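Local coordinates for 3-oxoacyl-(Acyl-carrier protein) synthase (Burkholderia xenovorans, PDB 4EFI), which probably acts as a 3-oxoacyl-[acyl-carrier-protein] synthase, an acyltransferase of the thiolase superfamily, at residues V150-G155 with T178-E183. Numbering follows the deposited sequence.
Sequences VLLAVG and TMTALE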
ATOM      1  N   VAL A 150       2.528 -11.685  13.986  1.00 11.80           N
ATOM      2  CA  VAL A 150       3.227 -11.270  12.772  1.00 10.76           C
ATOM      3  C   VAL A 150       3.119  -9.757  12.646  1.00 12.64           C
ATOM      4  O   VAL A 150       2.038  -9.192  12.864  1.00 12.06           O
ATOM      5  CB  VAL A 150       2.647 -11.945  11.508  1.00 12.21           C
ATOM      6  CG1 VAL A 150       3.316 -11.421  10.239  1.00 12.49           C
ATOM      7  CG2 VAL A 150       2.798 -13.465  11.606  1.00 13.13           C
ATOM      8  N   LEU A 151       4.232  -9.113  12.308  1.00 11.16           N
ATOM      9  CA  LEU A 151       4.254  -7.695  11.955  1.00 11.25           C
ATOM     10  C   LEU A 151       4.463  -7.534  10.453  1.00 10.59           C
ATOM     11  O   LEU A 151       5.371  -8.127   9.867  1.00 12.37           O
ATOM     12  CB  LEU A 151       5.379  -6.963  12.700  1.00 11.78           C
ATOM     13  CG  LEU A 151       5.213  -6.923  14.222  1.00 11.24           C
ATOM     14  CD1 LEU A 151       6.372  -6.145  14.826  1.00 13.67           C
ATOM     15  CD2 LEU A 151       3.900  -6.273  14.610  1.00 14.07           C
ATOM     16  N   LEU A 152       3.592  -6.724   9.839  1.00 10.60           N
ATOM     17  CA  LEU A 152       3.710  -6.372   8.443  1.00 10.97           C
ATOM     18  C   LEU A 152       4.126  -4.926   8.347  1.00 10.54           C
ATOM     19  O   LEU A 152       3.347  -4.020   8.673  1.00 11.06           O
ATOM     20  CB  LEU A 152       2.388  -6.568   7.694  1.00 11.99           C
ATOM     21  CG  LEU A 152       1.692  -7.910   7.845  1.00 12.20           C
ATOM     22  CD1 LEU A 152       0.340  -7.839   7.159  1.00 13.77           C
ATOM     23  CD2 LEU A 152       2.537  -9.035   7.302  1.00 13.83           C
ATOM     24  N   ALA A 153       5.359  -4.717   7.908  1.00 10.60           N
ATOM     25  CA  ALA A 153       5.928  -3.388   7.736  1.00 10.85           C
ATOM     26  C   ALA A 153       5.797  -3.048   6.263  1.00 11.34           C
ATOM     27  O   ALA A 153       6.498  -3.615   5.419  1.00 11.80           O
ATOM     28  CB  ALA A 153       7.390  -3.404   8.158  1.00 11.00           C
ATOM     29  N   VAL A 154       4.847  -2.181   5.908  1.00 10.70           N
ATOM     30  CA  VAL A 154       4.500  -1.917   4.525  1.00 11.19           C
ATOM     31  C   VAL A 154       4.661  -0.412   4.311  1.00 11.90           C
ATOM     32  O   VAL A 154       3.964   0.396   4.944  1.00 12.11           O
ATOM     33  CB  VAL A 154       3.081  -2.391   4.188  1.00 12.39           C
ATOM     34  CG1 VAL A 154       2.764  -2.097   2.705  1.00 12.93           C
ATOM     35  CG2 VAL A 154       2.943  -3.872   4.526  1.00 11.72           C
ATOM     36  N   GLY A 155       5.617  -0.019   3.474  1.00 12.34           N
ATOM     37  CA  GLY A 155       5.927   1.400   3.366  1.00 12.75           C
ATOM     38  C   GLY A 155       6.782   1.707   2.164  1.00 12.77           C
ATOM     39  O   GLY A 155       7.385   0.822   1.554  1.00 12.61           O
ATOM     40  N   THR A 178       3.984   2.010   7.348  1.00 11.31           N
ATOM     41  CA  THR A 178       2.940   1.479   8.226  1.00 11.14           C
ATOM     42  C   THR A 178       3.382   0.173   8.841  1.00 11.10           C
ATOM     43  O   THR A 178       4.253  -0.537   8.323  1.00 11.56           O
ATOM     44  CB  THR A 178       1.623   1.249   7.463  1.00 10.79           C
ATOM     45  OG1 THR A 178       1.734   0.112   6.594  1.00 11.52           O
ATOM     46  CG2 THR A 178       1.226   2.471   6.658  1.00 12.36           C
ATOM     47  N   MET A 179       2.791  -0.132   9.993  1.00 11.00           N
ATOM     48  CA  MET A 179       2.954  -1.426  10.628  1.00 10.91           C
ATOM     49  C   MET A 179       1.583  -1.970  10.995  1.00 11.11           C
ATOM     50  O   MET A 179       0.808  -1.275  11.642  1.00 12.24           O
ATOM     51  CB  MET A 179       3.871  -1.340  11.866  1.00 12.49           C
ATOM     52  CG  MET A 179       4.344  -2.715  12.346  1.00 11.73           C
ATOM     53  SD  MET A 179       5.640  -3.411  11.272  1.00 12.02           S
ATOM     54  CE  MET A 179       7.078  -2.605  11.944  1.00 12.83           C
ATOM     55  N   THR A 180       1.320  -3.210  10.594  1.00 10.56           N
ATOM     56  CA  THR A 180       0.087  -3.932  10.890  1.00 12.28           C
ATOM     57  C   THR A 180       0.432  -5.149  11.724  1.00 11.89           C
ATOM     58  O   THR A 180       1.385  -5.883  11.406  1.00 12.21           O
ATOM     59  CB  THR A 180      -0.606  -4.403   9.587  1.00 12.43           C
ATOM     60  OG1 THR A 180      -0.977  -3.260   8.808  1.00 12.02           O
ATOM     61  CG2 THR A 180      -1.875  -5.227   9.877  1.00 13.15           C
ATOM     62  N   ALA A 181      -0.316  -5.362  12.802  1.00 11.49           N
ATOM     63  CA  ALA A 181      -0.141  -6.524  13.681  1.00 12.45           C
ATOM     64  C   ALA A 181      -1.186  -7.550  13.326  1.00 11.88           C
ATOM     65  O   ALA A 181      -2.364  -7.221  13.209  1.00 12.56           O
ATOM     66  CB  ALA A 181      -0.332  -6.118  15.141  1.00 13.28           C
ATOM     67  N   LEU A 182      -0.756  -8.797  13.195  1.00 11.88           N
ATOM     68  CA  LEU A 182      -1.644  -9.933  13.011  1.00 12.25           C
ATOM     69  C   LEU A 182      -1.463 -10.891  14.172  1.00 12.83           C
ATOM     70  O   LEU A 182      -0.356 -11.091  14.641  1.00 12.73           O
ATOM     71  CB  LEU A 182      -1.330 -10.699  11.725  1.00 12.02           C
ATOM     72  CG  LEU A 182      -1.288  -9.917  10.437  1.00 11.29           C
ATOM     73  CD1 LEU A 182      -0.933 -10.883   9.315  1.00 13.96           C
ATOM     74  CD2 LEU A 182      -2.623  -9.228  10.147  1.00 13.39           C
ATOM     75  N   GLU A 183      -2.550 -11.518  14.611  1.00 13.24           N
ATOM     76  CA  GLU A 183      -2.498 -12.476  15.721  1.00 13.94           C
ATOM     77  C   GLU A 183      -3.439 -13.655  15.493  1.00 14.54           C
ATOM     78  O   GLU A 183      -4.491 -13.525  14.875  1.00 14.70           O
ATOM     79  CB  GLU A 183      -2.855 -11.804  17.064  1.00 15.18           C
ATOM     80  CG  GLU A 183      -2.518 -12.664  18.294  1.00 15.27           C
ATOM     81  CD  GLU A 183      -2.666 -11.947  19.624  1.00 16.01           C
ATOM     82  OE1 GLU A 183      -3.574 -11.106  19.750  1.00 17.58           O
ATOM     83  OE2 GLU A 183      -1.868 -12.259  20.537  1.00 16.19           O
TER
HETATM   84  O   HOH W   1       1.262  -2.474   7.451  1.00 11.08           O
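Val150, Leu152 and Val154 pair with Leu182, Thr180 and Thr178 as the hydrogen-bonded positions of two antiparallel strands. Leu152 N gives a nearly straight bond to Thr180 O at 2.8 Å, and Thr180 N returns one to Leu152 O. Val150 and Leu182 likewise exchange two bonds; at the far end Val154 N bonds Thr178 O, but the return bond from Thr178 N to Val154 O is weak (N-H...O angle 129°). There the side chain helps: Thr178 OG1, set between its own N and carbonyl carbon (chi1 73°), donates to a lone pair of Val154 O at 2.8 Å.

A water sits beside this grip. It donates to Leu152 O at 2.9 Å and to Thr178 OG1, and also hydrogen-bonds Thr180 OG1, which is also hydrogen-bonded to Tyr131 OH. Leu152 O thus takes both the water and Thr180 N.

The apolar contacts divide between the two sheet faces. On one, Met179 folds back, its chain bent at chi2 and chi3, laying SD over the neighbouring strand, 3.6 Å from Ala153 CB and 3.8 Å from Leu151 CB; helix 66-81 covers Met179, Ala153 and Ala181. On the other, Leu152 and Leu182 cross at about a right angle and touch through their CD1 methyls at 3.9 Å, beneath helix 130-143.

Strands 149-156 and 176-184 are central in a six-stranded mixed sheet, flanked by 90-94 and 17-26 respectively. With helices on both faces, this sheet forms one layer of the layered alpha/beta thiolase fold shared by KAS III-type enzymes.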